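Local structure of SVS_variant_AS1 (6TJA) at residues Gly174-Leu179 with Pro345-Ile350; Asn245-Leu250 with Glu263-Leu268. The protein is an engineered, ancestrally reconstructed terpene cyclase that probably converts geranylgeranyl diphosphate into the diterpene spiroviolene. All coordinates share one frame; numbering follows the deposited sequence.

Contact 1: Gly174-Leu179 with Pro345-Ile350; sequences GLDDYL and PGAPSI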
loop_
_atom_site.group_PDB
_atom_site.type_symbol
_atom_site.label_atom_id
_atom_site.label_comp_id
_atom_site.label_asym_id
_atom_site.label_seq_id
_atom_site.Cartn_x
_atom_site.Cartn_y
_atom_site.Cartn_z
ATOM N N GLY A 174 -6.682 21.817 -1.414
ATOM C CA GLY A 174 -6.549 22.443 -2.738
ATOM C C GLY A 174 -6.735 21.408 -3.848
ATOM O O GLY A 174 -6.941 20.194 -3.543
ATOM N N LEU A 175 -6.711 21.848 -5.103
ATOM C CA LEU A 175 -6.938 20.945 -6.251
ATOM C C LEU A 175 -5.916 19.797 -6.252
ATOM O O LEU A 175 -6.310 18.629 -6.462
ATOM C CB LEU A 175 -6.826 21.741 -7.547
ATOM C CG LEU A 175 -7.063 20.881 -8.778
ATOM C CD1 LEU A 175 -8.430 20.220 -8.662
ATOM C CD2 LEU A 175 -6.944 21.728 -10.046
ATOM N N ASP A 176 -4.644 20.109 -6.065
ATOM C CA ASP A 176 -3.545 19.116 -6.173
ATOM C C ASP A 176 -3.741 17.997 -5.144
ATOM O O ASP A 176 -3.694 16.822 -5.570
ATOM C CB ASP A 176 -2.141 19.725 -6.037
ATOM C CG ASP A 176 -1.064 18.786 -6.573
ATOM O OD1 ASP A 176 -1.160 18.366 -7.732
ATOM O OD2 ASP A 176 -0.136 18.498 -5.852
ATOM N N ASP A 177 -3.895 18.344 -3.865
ATOM C CA ASP A 177 -4.141 17.388 -2.746
ATOM C C ASP A 177 -5.469 16.625 -2.961
ATOM O O ASP A 177 -5.490 15.404 -2.690
ATOM C CB ASP A 177 -4.154 18.090 -1.384
ATOM C CG ASP A 177 -2.789 18.492 -0.830
ATOM O OD1 ASP A 177 -1.782 18.144 -1.443
ATOM O OD2 ASP A 177 -2.751 19.130 0.244
ATOM N N TYR A 178 -6.547 17.302 -3.380
ATOM C CA TYR A 178 -7.864 16.672 -3.586
ATOM C C TYR A 178 -7.763 15.551 -4.636
ATOM O O TYR A 178 -8.350 14.464 -4.384
ATOM C CB TYR A 178 -8.969 17.644 -3.983
ATOM C CG TYR A 178 -10.246 16.896 -4.172
ATOM C CD1 TYR A 178 -10.724 16.619 -5.442
ATOM C CD2 TYR A 178 -10.894 16.326 -3.093
ATOM C CE1 TYR A 178 -11.856 15.844 -5.632
ATOM C CE2 TYR A 178 -12.034 15.549 -3.261
ATOM C CZ TYR A 178 -12.493 15.281 -4.539
ATOM O OH TYR A 178 -13.598 14.513 -4.748
ATOM N N LEU A 179 -7.125 15.813 -5.772
ATOM C CA LEU A 179 -7.012 14.825 -6.880
ATOM C C LEU A 179 -6.106 13.684 -6.415
ATOM O O LEU A 179 -6.479 12.510 -6.621
ATOM C CB LEU A 179 -6.467 15.508 -8.131
ATOM C CG LEU A 179 -7.383 16.568 -8.731
ATOM C CD1 LEU A 179 -6.727 17.201 -9.938
ATOM C CD2 LEU A 179 -8.743 15.986 -9.107
ATOM N N PRO A 345 -3.726 22.864 -15.084
ATOM C CA PRO A 345 -3.284 23.906 -14.173
ATOM C C PRO A 345 -3.585 23.605 -12.706
ATOM O O PRO A 345 -4.703 23.210 -12.387
ATOM C CB PRO A 345 -4.108 25.127 -14.588
ATOM C CG PRO A 345 -4.376 24.895 -16.042
ATOM C CD PRO A 345 -4.561 23.391 -16.169
ATOM N N GLY A 346 -2.577 23.789 -11.861
ATOM C CA GLY A 346 -2.717 23.734 -10.404
ATOM C C GLY A 346 -2.690 22.322 -9.857
ATOM O O GLY A 346 -2.982 22.187 -8.691
ATOM N N ALA A 347 -2.342 21.311 -10.655
ATOM C CA ALA A 347 -2.287 19.897 -10.214
ATOM C C ALA A 347 -0.987 19.252 -10.702
ATOM O O ALA A 347 -1.001 18.305 -11.495
ATOM C CB ALA A 347 -3.531 19.199 -10.688
ATOM N N PRO A 348 0.185 19.758 -10.236
ATOM C CA PRO A 348 1.483 19.165 -10.579
ATOM C C PRO A 348 1.583 17.645 -10.341
ATOM O O PRO A 348 2.258 17.012 -11.123
ATOM C CB PRO A 348 2.505 19.932 -9.725
ATOM C CG PRO A 348 1.642 20.664 -8.647
ATOM C CD PRO A 348 0.325 20.931 -9.343
ATOM N N SER A 349 0.847 17.083 -9.369
ATOM C CA SER A 349 0.949 15.657 -8.967
ATOM C C SER A 349 0.496 14.763 -10.117
ATOM O O SER A 349 0.844 13.577 -10.074
ATOM C CB SER A 349 0.176 15.301 -7.703
ATOM O OG SER A 349 0.931 15.628 -6.546
ATOM N N ILE A 350 -0.231 15.288 -11.101
ATOM C CA ILE A 350 -0.716 14.427 -12.218
ATOM C C ILE A 350 -0.076 14.816 -13.551
ATOM O O ILE A 350 -0.385 14.129 -14.546
ATOM C CB ILE A 350 -2.252 14.411 -12.290
ATOM C CG1 ILE A 350 -2.845 15.787 -12.610
ATOM C CG2 ILE A 350 -2.828 13.834 -11.024
ATOM C CD1 ILE A 350 -4.316 15.764 -13.042
#

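Contact 2: Asn245-Leu250 with Glu263-Leu268; sequences NIYSVL and EEATKL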
loop_
_atom_site.group_PDB
_atom_site.type_symbol
_atom_site.label_atom_id
_atom_site.label_comp_id
_atom_site.label_asym_id
_atom_site.label_seq_id
_atom_site.Cartn_x
_atom_site.Cartn_y
_atom_site.Cartn_z
ATOM N N ASN A 245 -15.325 17.277 -2.104
ATOM C CA ASN A 245 -15.638 16.826 -3.484
ATOM C C ASN A 245 -15.069 17.915 -4.396
ATOM O O ASN A 245 -14.736 18.998 -3.875
ATOM C CB ASN A 245 -17.136 16.542 -3.674
ATOM C CG ASN A 245 -18.004 17.765 -3.441
ATOM O OD1 ASN A 245 -17.925 18.743 -4.178
ATOM N ND2 ASN A 245 -18.812 17.741 -2.398
ATOM N N ILE A 246 -14.963 17.656 -5.691
ATOM C CA ILE A 246 -14.305 18.584 -6.662
ATOM C C ILE A 246 -14.988 19.955 -6.609
ATOM O O ILE A 246 -14.282 21.006 -6.655
ATOM C CB ILE A 246 -14.312 17.975 -8.077
ATOM C CG1 ILE A 246 -13.490 18.833 -9.038
ATOM C CG2 ILE A 246 -15.732 17.733 -8.581
ATOM C CD1 ILE A 246 -12.037 18.987 -8.630
ATOM N N TYR A 247 -16.310 19.949 -6.472
ATOM C CA TYR A 247 -17.139 21.184 -6.480
ATOM C C TYR A 247 -16.780 22.055 -5.273
ATOM O O TYR A 247 -16.434 23.214 -5.495
ATOM C CB TYR A 247 -18.620 20.827 -6.582
ATOM C CG TYR A 247 -18.896 19.889 -7.724
ATOM C CD1 TYR A 247 -18.761 20.293 -9.039
ATOM C CD2 TYR A 247 -19.171 18.565 -7.488
ATOM C CE1 TYR A 247 -19.007 19.420 -10.084
ATOM C CE2 TYR A 247 -19.386 17.678 -8.515
ATOM C CZ TYR A 247 -19.330 18.105 -9.816
ATOM O OH TYR A 247 -19.516 17.185 -10.815
ATOM N N SER A 248 -16.776 21.513 -4.058
ATOM C CA SER A 248 -16.456 22.297 -2.833
ATOM C C SER A 248 -15.017 22.797 -2.934
ATOM O O SER A 248 -14.755 23.885 -2.420
ATOM C CB SER A 248 -16.639 21.520 -1.545
ATOM O OG SER A 248 -17.876 20.831 -1.499
ATOM N N VAL A 249 -14.116 22.006 -3.540
ATOM C CA VAL A 249 -12.676 22.369 -3.643
ATOM C C VAL A 249 -12.546 23.604 -4.542
ATOM O O VAL A 249 -11.863 24.549 -4.131
ATOM C CB VAL A 249 -11.787 21.205 -4.131
ATOM C CG1 VAL A 249 -10.402 21.707 -4.517
ATOM C CG2 VAL A 249 -11.670 20.075 -3.114
ATOM N N LEU A 250 -13.158 23.599 -5.724
ATOM C CA LEU A 250 -13.083 24.741 -6.674
ATOM C C LEU A 250 -13.810 25.965 -6.094
ATOM O O LEU A 250 -13.280 27.090 -6.245
ATOM C CB LEU A 250 -13.657 24.336 -8.028
ATOM C CG LEU A 250 -12.907 23.200 -8.723
ATOM C CD1 LEU A 250 -13.694 22.713 -9.918
ATOM C CD2 LEU A 250 -11.514 23.630 -9.161
ATOM N N GLU A 263 -18.953 23.574 -14.122
ATOM C CA GLU A 263 -18.379 23.772 -15.479
ATOM C C GLU A 263 -16.861 23.549 -15.454
ATOM O O GLU A 263 -16.366 22.862 -16.349
ATOM C CB GLU A 263 -18.749 25.160 -15.990
ATOM C CG GLU A 263 -20.207 25.204 -16.423
ATOM C CD GLU A 263 -20.695 26.542 -16.939
ATOM O OE1 GLU A 263 -19.857 27.285 -17.525
ATOM O OE2 GLU A 263 -21.912 26.842 -16.755
ATOM N N GLU A 264 -16.146 24.153 -14.506
ATOM C CA GLU A 264 -14.693 23.928 -14.345
ATOM C C GLU A 264 -14.431 22.426 -14.151
ATOM O O GLU A 264 -13.486 21.887 -14.767
ATOM C CB GLU A 264 -14.141 24.758 -13.188
ATOM C CG GLU A 264 -12.620 24.663 -13.070
ATOM C CD GLU A 264 -11.841 25.095 -14.313
ATOM O OE1 GLU A 264 -12.435 25.776 -15.184
ATOM O OE2 GLU A 264 -10.633 24.763 -14.405
ATOM N N ALA A 265 -15.226 21.757 -13.332
ATOM C CA ALA A 265 -15.003 20.332 -13.002
ATOM C C ALA A 265 -15.143 19.483 -14.268
ATOM O O ALA A 265 -14.324 18.552 -14.449
ATOM C CB ALA A 265 -15.935 19.867 -11.914
ATOM N N THR A 266 -16.152 19.762 -15.102
ATOM C CA THR A 266 -16.435 18.961 -16.314
ATOM C C THR A 266 -15.248 19.133 -17.261
ATOM O O THR A 266 -14.816 18.119 -17.899
ATOM C CB THR A 266 -17.792 19.345 -16.922
ATOM O OG1 THR A 266 -18.703 19.047 -15.869
ATOM C CG2 THR A 266 -18.131 18.590 -18.199
ATOM N N LYS A 267 -14.737 20.347 -17.314
ATOM C CA LYS A 267 -13.612 20.684 -18.128
ATOM C C LYS A 267 -12.368 19.892 -17.770
ATOM O O LYS A 267 -11.802 19.254 -18.586
ATOM C CB LYS A 267 -13.345 22.164 -18.080
ATOM C CG LYS A 267 -14.147 22.956 -19.068
ATOM C CD LYS A 267 -13.775 24.410 -18.997
ATOM C CE LYS A 267 -14.952 25.291 -19.257
ATOM N NZ LYS A 267 -14.623 26.289 -20.282
ATOM N N LEU A 268 -11.971 19.926 -16.526
ATOM C CA LEU A 268 -10.798 19.214 -16.148
ATOM C C LEU A 268 -10.928 17.683 -16.241
ATOM O O LEU A 268 -10.002 17.033 -16.569
ATOM C CB LEU A 268 -10.238 19.722 -14.836
ATOM C CG LEU A 268 -11.046 19.553 -13.591
ATOM C CD1 LEU A 268 -10.926 18.141 -13.097
ATOM C CD2 LEU A 268 -10.592 20.544 -12.560
#

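Contact 1: Gly174-Leu179 with Pro345-Ile350
The D176 carboxylate takes two hydrogen bonds from S349. The backbone N of S349 gives to D176 OD1 at 2.9 Å and 166°, nearly straight, on the syn lone pair. The hydroxyl OG of S349 gives to D176 OD2 at 3.1 Å, also on the syn side but 29° out of the carboxylate plane. Two bonds from one residue fix the rotation of the carboxylate. It reaches S349 because CG is anti to the backbone N (chi1 -162°). D176 OD1 also lies 3.4 Å from CD of P348, so the proline ring flanks the acid. The backbone here bends back, with I350 N bonded to A347 O. The segment 345-350 is part of the long tail after helix 289-309, laid on the first turn of helix 175-185 in this all-helical terpene synthase. With D176 replaced by alanine, S349 N and OG would probably lose both acceptors, and the tail would be freer to shift. A347 CB sits 3.8 Å from L179 CD1, which also meets I350 CD1 at 4.2 Å. L175 CD2 approaches P345 O at 3.6 Å. R112 of the second subunit bonds S349 O, and S118 of that subunit bonds P348 O.

Contact 2: Asn245-Leu250 with Glu263-Leu268
A265 packs its methyl among three side chains of helix 246-254. CE1 of the Y247 ring is 3.6 Å from A265 CB and meets it obliquely. I246 comes in with both branches: CG1 lies 3.9 Å and CG2 4.0 Å from the same A265 CB. I246 CG1 is anti to the backbone N (chi1 -173°), which carries the chain toward helix 258-283. I246 CD1 lies 4.5 Å from L268 CD2, a looser touch. CG2 of I246 also rests over the centre of the Y247 ring, 3.6 Å above its plane. One face of the ring is thus covered by its own neighbour, while CE1 serves A265.

L250 fills the other end. Its CD1 touches E264 CG at 3.9 Å, and the two side chains cross at about a right angle. L250 CD1 lies equally near the backbone N of A265. E264 offers only its aliphatic part here; its chain bends at chi2, and OE2 makes a long, weak ion pair with R254.

The small A265 lets I246, Y247 and L250 come close to its helix; the two helix axes are 9.8 Å apart at their closest. N245 caps helix 246-254: its OD1 accepts from S248 N at 3.0 Å, with the donor above the carbonyl plane. Behind the pair, I246 and L268 both rest on L226 of helix 211-231. The arrangement is a steep crossing, at 115°, of two consecutive helices joined by a short loop, within the alpha-helical fold of class I terpene synthases.

Overall arrangement
Contact 2 is nested in the chain loop that contact 1 closes, and their centres are about 12 Å apart. Helix 175-185 joins them. Its Y178 turns from the tail toward helix 246-254, where Y178 OH lies 3.3 Å from N245 CA. L175 touches both the tail and I246. D229 ties helix 175-185 to the start of helix 246-254: its OD2 bonds both Y178 OH and I246 N. D229 lies in a sequence that fits the NSE magnesium-binding motif of class I terpene synthases. The motif's ligands are Asn, Ser and Glu, so D229 is probably a neighbour of the site, not a ligand. Contact 1 itself meets helix 211-231 at M222. It also borders the second subunit, which leaves contact 2 untouched.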